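Local atomic coordinates of RNA-binding protein (Porphyromonas gingivalis W83, PDB entry 7JLY), a protein that probably binds RNA through its single RNA recognition motif, and can also bind calcium. Residues 13-21 with 29-37. Residues are numbered along the deposited sequence; the frame is centred on the assembly and turned at random.
Sequences RVREEDLTG and VTSARVITD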
loop_
_atom_site.group_PDB
_atom_site.type_symbol
_atom_site.label_atom_id
_atom_site.label_comp_id
_atom_site.label_asym_id
_atom_site.label_seq_id
_atom_site.Cartn_x
_atom_site.Cartn_y
_atom_site.Cartn_z
ATOM N N ARG A 13 -13.331 -0.434 -0.953
ATOM C CA ARG A 13 -13.502 -1.384 0.140
ATOM C C ARG A 13 -12.164 -1.854 0.720
ATOM O O ARG A 13 -12.136 -2.512 1.759
ATOM C CB ARG A 13 -14.299 -2.608 -0.325
ATOM C CG ARG A 13 -15.740 -2.307 -0.704
ATOM C CD ARG A 13 -16.478 -3.583 -1.129
ATOM N NE ARG A 13 -16.819 -4.435 0.008
ATOM C CZ ARG A 13 -16.121 -5.502 0.387
ATOM N NH1 ARG A 13 -15.029 -5.859 -0.274
ATOM N NH2 ARG A 13 -16.512 -6.211 1.437
ATOM N N VAL A 14 -11.059 -1.539 0.053
ATOM C CA VAL A 14 -9.756 -1.986 0.565
ATOM C C VAL A 14 -9.407 -1.305 1.896
ATOM O O VAL A 14 -9.374 -0.076 1.992
ATOM C CB VAL A 14 -8.632 -1.730 -0.448
ATOM C CG1 VAL A 14 -7.278 -1.927 0.209
ATOM C CG2 VAL A 14 -8.778 -2.675 -1.632
ATOM N N ARG A 15 -9.172 -2.125 2.923
ATOM C CA ARG A 15 -8.847 -1.648 4.271
ATOM C C ARG A 15 -7.351 -1.677 4.532
ATOM O O ARG A 15 -6.604 -2.300 3.792
ATOM C CB ARG A 15 -9.533 -2.517 5.321
ATOM C CG ARG A 15 -11.040 -2.537 5.201
ATOM C CD ARG A 15 -11.621 -3.737 5.933
ATOM N NE ARG A 15 -11.136 -5.007 5.397
ATOM C CZ ARG A 15 -11.492 -6.191 5.880
ATOM N NH1 ARG A 15 -12.326 -6.251 6.910
ATOM N NH2 ARG A 15 -11.019 -7.312 5.347
ATOM N N GLU A 16 -6.924 -1.024 5.610
ATOM C CA GLU A 16 -5.526 -1.125 6.021
ATOM C C GLU A 16 -5.101 -2.578 6.241
ATOM O O GLU A 16 -3.977 -2.958 5.896
ATOM C CB GLU A 16 -5.287 -0.290 7.280
ATOM C CG GLU A 16 -5.299 1.208 6.954
ATOM C CD GLU A 16 -5.246 2.086 8.180
ATOM O OE1 GLU A 16 -5.080 1.537 9.287
ATOM O OE2 GLU A 16 -5.372 3.321 8.027
ATOM N N GLU A 17 -5.984 -3.409 6.794
ATOM C CA GLU A 17 -5.568 -4.783 7.063
ATOM C C GLU A 17 -5.399 -5.560 5.761
ATOM O O GLU A 17 -4.589 -6.469 5.682
ATOM C CB GLU A 17 -6.547 -5.495 8.000
ATOM C CG GLU A 17 -7.812 -5.980 7.351
ATOM C CD GLU A 17 -8.486 -7.058 8.174
ATOM O OE1 GLU A 17 -8.274 -8.252 7.878
ATOM O OE2 GLU A 17 -9.216 -6.705 9.125
ATOM N N ASP A 18 -6.138 -5.175 4.723
ATOM C CA ASP A 18 -5.970 -5.778 3.409
ATOM C C ASP A 18 -4.629 -5.391 2.780
ATOM O O ASP A 18 -4.007 -6.207 2.092
ATOM C CB ASP A 18 -7.124 -5.368 2.493
ATOM C CG ASP A 18 -8.481 -5.745 3.069
ATOM O OD1 ASP A 18 -8.582 -6.846 3.641
ATOM O OD2 ASP A 18 -9.439 -4.947 2.959
ATOM N N LEU A 19 -4.191 -4.148 2.996
ATOM C CA LEU A 19 -2.891 -3.710 2.491
ATOM C C LEU A 19 -1.769 -4.423 3.217
ATOM O O LEU A 19 -0.813 -4.870 2.602
ATOM C CB LEU A 19 -2.721 -2.202 2.633
ATOM C CG LEU A 19 -3.639 -1.371 1.739
ATOM C CD1 LEU A 19 -3.301 0.089 1.899
ATOM C CD2 LEU A 19 -3.484 -1.793 0.276
ATOM N N THR A 20 -1.892 -4.532 4.535
ATOM C CA THR A 20 -0.902 -5.264 5.303
ATOM C C THR A 20 -0.878 -6.713 4.852
ATOM O O THR A 20 0.193 -7.291 4.678
ATOM C CB THR A 20 -1.187 -5.203 6.809
ATOM O OG1 THR A 20 -1.170 -3.831 7.243
ATOM C CG2 THR A 20 -0.134 -5.990 7.573
ATOM N N GLY A 21 -2.060 -7.293 4.648
ATOM C CA GLY A 21 -2.162 -8.693 4.253
ATOM C C GLY A 21 -1.448 -8.963 2.938
ATOM O O GLY A 21 -0.803 -10.010 2.746
ATOM N N VAL A 29 6.151 -5.697 7.617
ATOM C CA VAL A 29 5.453 -4.429 7.423
ATOM C C VAL A 29 5.369 -3.722 8.762
ATOM O O VAL A 29 5.016 -4.350 9.765
ATOM C CB VAL A 29 4.028 -4.655 6.871
ATOM C CG1 VAL A 29 3.205 -3.375 6.943
ATOM C CG2 VAL A 29 4.077 -5.221 5.444
ATOM N N THR A 30 5.702 -2.431 8.806
ATOM C CA THR A 30 5.683 -1.713 10.079
ATOM C C THR A 30 4.565 -0.689 10.178
ATOM O O THR A 30 4.265 -0.192 11.258
ATOM C CB THR A 30 7.005 -0.985 10.340
ATOM O OG1 THR A 30 7.281 -0.085 9.257
ATOM C CG2 THR A 30 8.120 -1.980 10.449
ATOM N N SER A 31 3.959 -0.362 9.044
ATOM C CA SER A 31 2.933 0.660 9.012
ATOM C C SER A 31 2.028 0.457 7.808
ATOM O O SER A 31 2.496 0.084 6.737
ATOM C CB SER A 31 3.579 2.055 8.965
ATOM O OG SER A 31 2.593 3.063 8.951
ATOM N N ALA A 32 0.735 0.704 7.988
ATOM C CA ALA A 32 -0.198 0.675 6.871
ATOM C C ALA A 32 -1.280 1.718 7.120
ATOM O O ALA A 32 -1.872 1.774 8.206
ATOM C CB ALA A 32 -0.807 -0.719 6.695
ATOM N N ARG A 33 -1.509 2.571 6.125
ATOM C CA ARG A 33 -2.451 3.674 6.273
ATOM C C ARG A 33 -3.264 3.809 4.998
ATOM O O ARG A 33 -2.692 3.837 3.914
ATOM C CB ARG A 33 -1.719 4.993 6.554
ATOM C CG ARG A 33 -0.741 4.960 7.714
ATOM C CD ARG A 33 -0.113 6.329 7.951
ATOM N NE ARG A 33 0.936 6.657 6.986
ATOM C CZ ARG A 33 1.009 7.805 6.312
ATOM N NH1 ARG A 33 0.086 8.746 6.485
ATOM N NH2 ARG A 33 2.008 8.014 5.461
ATOM N N VAL A 34 -4.588 3.868 5.120
ATOM C CA VAL A 34 -5.430 4.264 3.996
ATOM C C VAL A 34 -5.808 5.713 4.208
ATOM O O VAL A 34 -6.261 6.083 5.292
ATOM C CB VAL A 34 -6.701 3.410 3.873
ATOM C CG1 VAL A 34 -7.656 4.035 2.852
ATOM C CG2 VAL A 34 -6.356 1.961 3.478
ATOM N N ILE A 35 -5.583 6.549 3.201
ATOM C CA ILE A 35 -5.891 7.973 3.326
ATOM C C ILE A 35 -7.383 8.157 3.125
ATOM O O ILE A 35 -7.955 7.597 2.189
ATOM C CB ILE A 35 -5.126 8.830 2.303
ATOM C CG1 ILE A 35 -3.619 8.582 2.410
ATOM C CG2 ILE A 35 -5.459 10.313 2.489
ATOM C CD1 ILE A 35 -3.066 8.781 3.811
ATOM N N THR A 36 -8.009 8.935 4.004
ATOM C CA THR A 36 -9.453 9.089 3.978
ATOM C C THR A 36 -9.863 10.542 3.840
ATOM O O THR A 36 -9.068 11.448 4.121
ATOM C CB THR A 36 -10.092 8.546 5.252
ATOM O OG1 THR A 36 -9.527 9.236 6.377
ATOM C CG2 THR A 36 -9.848 7.045 5.393
ATOM N N ASP A 37 -11.108 10.759 3.416
ATOM C CA ASP A 37 -11.693 12.099 3.342
ATOM C C ASP A 37 -11.831 12.658 4.745
ATOM O O ASP A 37 -12.231 11.938 5.658
ATOM C CB ASP A 37 -13.056 12.058 2.640
ATOM C CG ASP A 37 -13.703 13.437 2.521
ATOM O OD1 ASP A 37 -13.385 14.173 1.563
ATOM O OD2 ASP A 37 -14.529 13.784 3.383
HETATM O O HOH W 1 -7.683 4.619 7.194
#
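Helix-on-strand packing in an RNA recognition motif joins helix 16-23 to strand 29-36, the chain's outermost strand on this side of the sheet, whose inner neighbour is strand 46-51. The axes of helix 16-21 and strand 29-36 pass 7.5 Å apart with 136° between their directions, as expected when the chain turns back from the first helix into the second strand of the β-α-β-β-α-β fold. Val29, Ala32 and Val34 face the helix; the beta bulge of Thr30 and Ser31 opposite Glu50 separates the first two.

The polar link comes from Glu16, which reaches over the strand edge. With CG anti to its carbonyl carbon (chi1 -73°) and the chain extended beyond it, OE2 accepts a hydrogen bond from the backbone N of Val34, 3.1 Å away. The bond is nearly straight (N-H...O angle 164°) and meets the oxygen on its anti side, tilted from the carboxylate plane. An outer-strand amide is thus satisfied by a side chain. One water donates to both Glu16 OE2 and Val34 O, each at 2.8 Å, so the carboxylate serves the N of Val34 directly and its O through the water. On the side facing the helix, Val34 CG2 lies 3.7 Å from Glu16 CG and 3.9 Å from Leu19 CD1, the Leu19 and Val34 side chains crossing at about a right angle.

Before the helix, N-cap Arg15 grips Asp18 side-on: NE bonds to OD2 and NH2 to OD1, while the backbone N of Arg15 also donates to Asp18 OD2 at 2.8 Å. One turn on, Thr20 OG1 donates to Glu16 O from above the carbonyl plane, and this same hydroxyl oxygen lies 3.2 Å from the methyl CB of Ala32.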